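Local structure of GCN5-related N-acetyltransferase (Arthrobacter sp., 2R1I) at residues V36-M39 with L40-N44; R146-Y149 with E150-F154. The protein is a putative acetyltransferase of the GNAT family, and so probably transfers the acetyl group of acetyl-coenzyme A to an amine whose identity is not known. All coordinates share one frame; numbering follows the deposited sequence.

Contact 1: V36-M39 with L40-N44; sequences VAQM and LHDFN
Gln38 swings CG anti to its own backbone N (chi1 -170°) and then bends at chi2 (66°), which carries its amide forward along the helix to Asp42. Asp42 in turn has its CG anti to its own carbonyl carbon, and the carboxylate meets the amide one turn on. Gln38 NE2 gives a hydrogen bond to Asp42 OD1 at 2.8 Å; OD1 lies in the amide plane but is approached from above the carboxylate plane, the two planes being 44° apart. A second, weak bond from Gln38 NE2 to Asp42 OD2 is 3.3 Å long, so one nitrogen touches both carboxylate oxygens. Long and acidic polar residues suit this exposed flank, where a neutral amide can donate to a charge four residues later.

The inward flank is apolar. Val36 and Leu40 extend alongside each other in a common direction, with Val36 CG1 4.0 Å from Leu40 CD1. Both are branched residues that fill a buried surface: Val36 reaches Leu61 of helix 54-64 and Val72 and Leu74 of strand 70-75, whereas Leu40 rests on Leu82 and on Trp92 of the second subunit. Met39, present as selenomethionine, bends at chi3, and its CE comes within 4.2 Å of Phe43 CE2. The Phe43 ring turns its edge to the backbone, CD2 lying 3.2 Å from Met39 O, while the ring also meets that of Tyr104.

Beneath these side chains the carbonyls of Val36, Ala37, Gln38 and Met39 each accept the N-H four residues on, Leu40 N to Val36 O measuring 2.9 Å. This is a regular amphipathic alpha-helix, 33-47, packed on the central sheet as is usual for the first helix of the GNAT fold.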
ATOM      1  N   VAL A  36      -6.317  14.612 -16.535  1.00 23.12           N
ATOM      2  CA  VAL A  36      -5.475  13.869 -15.574  1.00 25.48           C
ATOM      3  C   VAL A  36      -4.468  12.992 -16.332  1.00 25.73           C
ATOM      4  O   VAL A  36      -3.289  12.943 -15.980  1.00 27.30           O
ATOM      5  CB  VAL A  36      -6.292  13.047 -14.572  1.00 25.10           C
ATOM      6  CG1 VAL A  36      -5.368  12.204 -13.694  1.00 24.10           C
ATOM      7  CG2 VAL A  36      -7.118  13.992 -13.661  1.00 25.89           C
ATOM      8  N   ALA A  37      -4.947  12.308 -17.371  1.00 25.65           N
ATOM      9  CA  ALA A  37      -4.081  11.471 -18.223  1.00 25.59           C
ATOM     10  C   ALA A  37      -2.894  12.264 -18.761  1.00 25.19           C
ATOM     11  O   ALA A  37      -1.741  11.830 -18.662  1.00 26.61           O
ATOM     12  CB  ALA A  37      -4.872  10.857 -19.373  1.00 25.52           C
ATOM     13  N   GLN A  38      -3.173  13.444 -19.282  1.00 25.46           N
ATOM     14  CA  GLN A  38      -2.140  14.308 -19.855  1.00 28.10           C
ATOM     15  C   GLN A  38      -1.184  14.847 -18.804  1.00 28.84           C
ATOM     16  O   GLN A  38       0.047  14.858 -19.021  1.00 28.30           O
ATOM     17  CB  GLN A  38      -2.779  15.476 -20.591  1.00 29.22           C
ATOM     18  CG  GLN A  38      -1.822  16.293 -21.426  1.00 30.54           C
ATOM     19  CD  GLN A  38      -1.242  15.507 -22.614  1.00 35.82           C
ATOM     20  OE1 GLN A  38      -1.977  15.029 -23.494  1.00 35.55           O
ATOM     21  NE2 GLN A  38       0.080  15.372 -22.635  1.00 36.32           N
HETATM   22  N   MSE A  39      -1.705  15.248 -17.653  1.00 26.72           N
HETATM   23  CA  MSE A  39      -0.841  15.642 -16.552  1.00 28.49           C
HETATM   24  C   MSE A  39       0.087  14.529 -16.066  1.00 27.06           C
HETATM   25  O   MSE A  39       1.293  14.785 -15.841  1.00 29.87           O
HETATM   26  CB  MSE A  39      -1.652  16.188 -15.392  1.00 27.67           C
HETATM   27  CG  MSE A  39      -2.443  17.410 -15.755  1.00 28.42           C
HETATM   28 SE   MSE A  39      -3.538  17.921 -14.254  0.75 28.88          SE
HETATM   29  CE  MSE A  39      -1.898  18.282 -13.075  1.00 22.65           C
ATOM     30  N   LEU A  40      -0.438  13.316 -15.927  1.00 28.28           N
ATOM     31  CA  LEU A  40       0.377  12.176 -15.480  1.00 26.86           C
ATOM     32  C   LEU A  40       1.462  11.856 -16.497  1.00 30.50           C
ATOM     33  O   LEU A  40       2.618  11.570 -16.143  1.00 31.60           O
ATOM     34  CB  LEU A  40      -0.476  10.944 -15.285  1.00 27.11           C
ATOM     35  CG  LEU A  40      -1.415  10.903 -14.074  1.00 27.63           C
ATOM     36  CD1 LEU A  40      -2.286   9.687 -14.089  1.00 29.24           C
ATOM     37  CD2 LEU A  40      -0.597  11.003 -12.739  1.00 30.40           C
ATOM     38  N   HIS A  41       1.077  11.938 -17.753  1.00 29.91           N
ATOM     39  CA  HIS A  41       2.010  11.728 -18.858  1.00 29.59           C
ATOM     40  C   HIS A  41       3.132  12.761 -18.842  1.00 30.10           C
ATOM     41  O   HIS A  41       4.336  12.410 -18.902  1.00 33.60           O
ATOM     42  CB  HIS A  41       1.272  11.756 -20.209  1.00 30.77           C
ATOM     43  CG  HIS A  41       2.147  11.371 -21.362  1.00 34.27           C
ATOM     44  ND1 HIS A  41       2.241  10.073 -21.815  1.00 35.88           N
ATOM     45  CD2 HIS A  41       3.008  12.099 -22.115  1.00 31.51           C
ATOM     46  CE1 HIS A  41       3.104  10.021 -22.814  1.00 37.07           C
ATOM     47  NE2 HIS A  41       3.586  11.233 -23.012  1.00 31.61           N
ATOM     48  N   ASP A  42       2.750  14.027 -18.771  1.00 30.26           N
ATOM     49  CA  ASP A  42       3.689  15.142 -18.876  1.00 34.31           C
ATOM     50  C   ASP A  42       4.647  15.191 -17.701  1.00 36.93           C
ATOM     51  O   ASP A  42       5.853  15.437 -17.892  1.00 37.42           O
ATOM     52  CB  ASP A  42       2.943  16.471 -19.050  1.00 34.29           C
ATOM     53  CG  ASP A  42       2.275  16.592 -20.425  1.00 38.59           C
ATOM     54  OD1 ASP A  42       2.559  15.753 -21.338  1.00 39.44           O
ATOM     55  OD2 ASP A  42       1.462  17.533 -20.593  1.00 41.27           O
ATOM     56  N   PHE A  43       4.133  14.961 -16.500  1.00 37.21           N
ATOM     57  CA  PHE A  43       5.005  14.907 -15.331  1.00 39.20           C
ATOM     58  C   PHE A  43       6.078  13.842 -15.471  1.00 41.11           C
ATOM     59  O   PHE A  43       7.266  14.113 -15.204  1.00 43.32           O
ATOM     60  CB  PHE A  43       4.237  14.743 -14.019  1.00 38.49           C
ATOM     61  CG  PHE A  43       3.885  16.052 -13.387  1.00 39.68           C
ATOM     62  CD1 PHE A  43       4.852  16.817 -12.759  1.00 35.48           C
ATOM     63  CD2 PHE A  43       2.593  16.526 -13.425  1.00 38.01           C
ATOM     64  CE1 PHE A  43       4.533  18.036 -12.212  1.00 37.69           C
ATOM     65  CE2 PHE A  43       2.270  17.743 -12.869  1.00 39.20           C
ATOM     66  CZ  PHE A  43       3.225  18.494 -12.255  1.00 36.33           C
ATOM     67  N   ASN A  44       5.697  12.656 -15.932  1.00 37.03           N
ATOM     68  CA  ASN A  44       6.700  11.602 -16.156  1.00 38.62           C
ATOM     69  C   ASN A  44       7.698  11.893 -17.257  1.00 39.86           C
ATOM     70  O   ASN A  44       8.917  11.816 -17.048  1.00 37.30           O
ATOM     71  CB  ASN A  44       6.016  10.259 -16.420  1.00 39.05           C
ATOM     72  CG  ASN A  44       5.545   9.609 -15.143  1.00 35.89           C
ATOM     73  OD1 ASN A  44       5.297  10.308 -14.164  1.00 41.67           O
ATOM     74  ND2 ASN A  44       5.498   8.285 -15.108  1.00 33.91           N
TER

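Contact 2: R146-Y149 with E150-F154; sequences RRFY and EARGF. With EDO (1,2-ethanediol), chain J.
Arg152 folds back over Phe148 and donates from NH1 to Phe148 O at 3.1 Å, meeting a lone pair in the carbonyl plane. The chain, extended from CG to NE, reaches over the ring, and the turn at chi4 lays the guanidinium flat on it, centres 4.2 Å apart and planes at 10°, while CD covers the same face. Arg152 NE is bonded to Ser116 OG, so NH1 and NE both have acceptors, one from the backbone and one from helix 109-128. An arginine suits this place because it combines a flat cationic surface with several donors. With a methionine in its place, the Phe148 carbonyl and the Ser116 hydroxyl would probably each lose a partner, and the ring its flat cover.

Tyr149 O accepts twice, from opposite faces of its plane: Arg152 N at 2.9 Å and Phe154 N at 3.2 Å. The latter bond spans five residues, and with a glycine in the left-handed backbone region (Gly153, phi 91°) the turn resembles a Schellman motif, although its second bond, Gly153 N to Glu150 O at 3.7 Å, is too long to count. Glycine suits this backbone shape, in which a CB would run into Arg152 O. The accompanying apolar contact joins Tyr149 CB to Phe154 CB, and the Tyr149 edge meets the Phe154 face T-shaped, centroids 5.6 Å apart and planes at 65°.

Earlier in the turn, Glu150 N and Ala151 N satisfy the carbonyls of Arg146 and Arg147. Arg146 NE and Glu150 OE2, 4.4 Å apart, miss a direct salt bridge; both instead hydrogen-bond to the Tyr168 hydroxyl of the second subunit, while Arg146 NH1 donates to Gly140 O. Ethanediol O2, probably from the crystallisation liquor, lies 3.0 Å from Gly153 O.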
ATOM      1  N   ARG A 146      11.684  13.835   1.264  1.00 26.76           N
ATOM      2  CA  ARG A 146      11.781  13.441   2.663  1.00 27.43           C
ATOM      3  C   ARG A 146      11.650  14.664   3.598  1.00 27.05           C
ATOM      4  O   ARG A 146      10.904  14.616   4.585  1.00 28.55           O
ATOM      5  CB  ARG A 146      13.070  12.660   2.938  1.00 28.05           C
ATOM      6  CG  ARG A 146      13.206  11.388   2.116  1.00 30.83           C
ATOM      7  CD  ARG A 146      14.530  10.731   2.338  1.00 31.57           C
ATOM      8  NE  ARG A 146      14.754  10.312   3.717  1.00 35.58           N
ATOM      9  CZ  ARG A 146      15.875   9.732   4.140  1.00 30.77           C
ATOM     10  NH1 ARG A 146      16.862   9.484   3.288  1.00 34.34           N
ATOM     11  NH2 ARG A 146      16.008   9.379   5.402  1.00 32.56           N
ATOM     12  N   ARG A 147      12.339  15.749   3.289  1.00 29.63           N
ATOM     13  CA  ARG A 147      12.257  16.950   4.136  1.00 25.86           C
ATOM     14  C   ARG A 147      10.845  17.529   4.159  1.00 25.74           C
ATOM     15  O   ARG A 147      10.348  17.966   5.206  1.00 24.28           O
ATOM     16  CB  ARG A 147      13.238  18.024   3.661  1.00 28.87           C
ATOM     17  CG  ARG A 147      13.352  19.251   4.590  1.00 33.18           C
ATOM     18  CD  ARG A 147      14.453  20.234   4.098  1.00 34.28           C
ATOM     19  NE  ARG A 147      14.541  20.167   2.637  1.00 44.86           N
ATOM     20  CZ  ARG A 147      15.590  19.743   1.923  1.00 43.68           C
ATOM     21  NH1 ARG A 147      16.743  19.390   2.496  1.00 45.37           N
ATOM     22  NH2 ARG A 147      15.477  19.694   0.599  1.00 34.86           N
ATOM     23  N   PHE A 148      10.196  17.469   2.993  1.00 25.63           N
ATOM     24  CA  PHE A 148       8.824  17.969   2.807  1.00 23.87           C
ATOM     25  C   PHE A 148       7.791  17.175   3.629  1.00 25.74           C
ATOM     26  O   PHE A 148       6.982  17.762   4.348  1.00 25.75           O
ATOM     27  CB  PHE A 148       8.467  17.952   1.319  1.00 23.85           C
ATOM     28  CG  PHE A 148       7.016  18.255   1.020  1.00 22.89           C
ATOM     29  CD1 PHE A 148       6.076  17.255   0.958  1.00 30.34           C
ATOM     30  CD2 PHE A 148       6.602  19.563   0.801  1.00 28.20           C
ATOM     31  CE1 PHE A 148       4.735  17.550   0.667  1.00 28.73           C
ATOM     32  CE2 PHE A 148       5.262  19.847   0.498  1.00 22.10           C
ATOM     33  CZ  PHE A 148       4.343  18.848   0.452  1.00 25.46           C
ATOM     34  N   TYR A 149       7.841  15.852   3.558  1.00 23.16           N
ATOM     35  CA  TYR A 149       6.877  15.057   4.319  1.00 24.50           C
ATOM     36  C   TYR A 149       7.150  15.099   5.803  1.00 25.68           C
ATOM     37  O   TYR A 149       6.207  15.189   6.603  1.00 25.68           O
ATOM     38  CB  TYR A 149       6.853  13.637   3.796  1.00 25.13           C
ATOM     39  CG  TYR A 149       6.278  13.551   2.405  1.00 27.84           C
ATOM     40  CD1 TYR A 149       4.993  14.004   2.139  1.00 23.20           C
ATOM     41  CD2 TYR A 149       7.027  13.026   1.347  1.00 28.76           C
ATOM     42  CE1 TYR A 149       4.451  13.913   0.853  1.00 27.26           C
ATOM     43  CE2 TYR A 149       6.499  12.951   0.058  1.00 31.38           C
ATOM     44  CZ  TYR A 149       5.217  13.398  -0.182  1.00 32.68           C
ATOM     45  OH  TYR A 149       4.706  13.303  -1.475  1.00 31.84           O
ATOM     46  N   GLU A 150       8.427  15.081   6.186  1.00 25.98           N
ATOM     47  CA  GLU A 150       8.806  15.057   7.596  1.00 26.59           C
ATOM     48  C   GLU A 150       8.373  16.359   8.276  1.00 26.39           C
ATOM     49  O   GLU A 150       8.004  16.349   9.441  1.00 29.52           O
ATOM     50  CB  GLU A 150      10.309  14.765   7.771  1.00 26.03           C
ATOM     51  CG  GLU A 150      10.685  13.346   7.451  1.00 27.05           C
ATOM     52  CD  GLU A 150      12.163  13.041   7.498  1.00 31.95           C
ATOM     53  OE1 GLU A 150      12.959  13.958   7.799  1.00 36.13           O
ATOM     54  OE2 GLU A 150      12.550  11.873   7.238  1.00 32.18           O
ATOM     55  N   ALA A 151       8.348  17.457   7.527  1.00 26.79           N
ATOM     56  CA  ALA A 151       7.871  18.756   8.055  1.00 27.89           C
ATOM     57  C   ALA A 151       6.346  18.842   8.210  1.00 28.02           C
ATOM     58  O   ALA A 151       5.839  19.809   8.786  1.00 25.01           O
ATOM     59  CB  ALA A 151       8.324  19.878   7.143  1.00 28.12           C
ATOM     60  N   ARG A 152       5.644  17.854   7.652  1.00 25.23           N
ATOM     61  CA  ARG A 152       4.166  17.796   7.614  1.00 26.43           C
ATOM     62  C   ARG A 152       3.631  16.471   8.229  1.00 25.51           C
ATOM     63  O   ARG A 152       2.679  15.861   7.724  1.00 28.80           O
ATOM     64  CB  ARG A 152       3.671  17.953   6.179  1.00 27.43           C
ATOM     65  CG  ARG A 152       3.849  19.367   5.684  1.00 27.29           C
ATOM     66  CD  ARG A 152       3.855  19.466   4.177  1.00 25.81           C
ATOM     67  NE  ARG A 152       4.115  20.862   3.800  1.00 24.99           N
ATOM     68  CZ  ARG A 152       5.316  21.444   3.762  1.00 27.19           C
ATOM     69  NH1 ARG A 152       6.421  20.787   4.090  1.00 28.90           N
ATOM     70  NH2 ARG A 152       5.416  22.720   3.412  1.00 32.47           N
ATOM     71  N   GLY A 153       4.267  16.016   9.301  1.00 28.82           N
ATOM     72  CA  GLY A 153       3.670  14.991  10.169  1.00 29.76           C
ATOM     73  C   GLY A 153       3.966  13.542   9.850  1.00 30.37           C
ATOM     74  O   GLY A 153       3.447  12.635  10.516  1.00 30.51           O
ATOM     75  N   PHE A 154       4.769  13.299   8.813  1.00 28.66           N
ATOM     76  CA  PHE A 154       5.146  11.931   8.473  1.00 25.96           C
ATOM     77  C   PHE A 154       6.443  11.483   9.118  1.00 25.60           C
ATOM     78  O   PHE A 154       7.355  12.285   9.272  1.00 23.66           O
ATOM     79  CB  PHE A 154       5.270  11.747   6.955  1.00 23.85           C
ATOM     80  CG  PHE A 154       3.972  11.771   6.245  1.00 24.85           C
ATOM     81  CD1 PHE A 154       3.340  12.976   5.990  1.00 24.74           C
ATOM     82  CD2 PHE A 154       3.373  10.576   5.797  1.00 22.52           C
ATOM     83  CE1 PHE A 154       2.123  13.014   5.333  1.00 27.98           C
ATOM     84  CE2 PHE A 154       2.138  10.586   5.137  1.00 24.36           C
ATOM     85  CZ  PHE A 154       1.504  11.816   4.904  1.00 29.69           C
TER
HETATM   86  C1  EDO J 173       2.165   9.436  13.344  1.00 41.46           C
HETATM   87  O1  EDO J 173       1.464  10.521  12.763  1.00 38.62           O
HETATM   88  C2  EDO J 173       3.650   9.740  13.318  1.00 52.92           C
HETATM   89  O2  EDO J 173       4.030  10.074  11.982  1.00 48.92           O

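In the fold
Contact 1 and contact 2 lie on opposite sides of the chain's centre, 25 Å apart between their own centres and about 12 Å at their nearest atoms, without touching. The central sheet relates them: residues 36-44 pack on strands 70-75 and 81-88, whereas 146-154 cover strands 97-104 and 133-139. Strand 97-104 comes close to both, since its Tyr104 meets contact 1 and Leu100 and Leu103 meet contact 2. Both also reach the second subunit. In GNAT relatives the acetyl-coenzyme A cleft opens between strands equivalent to 97-104 and 133-139, so contact 2 probably borders it, while the first helix commonly flanks the acceptor side.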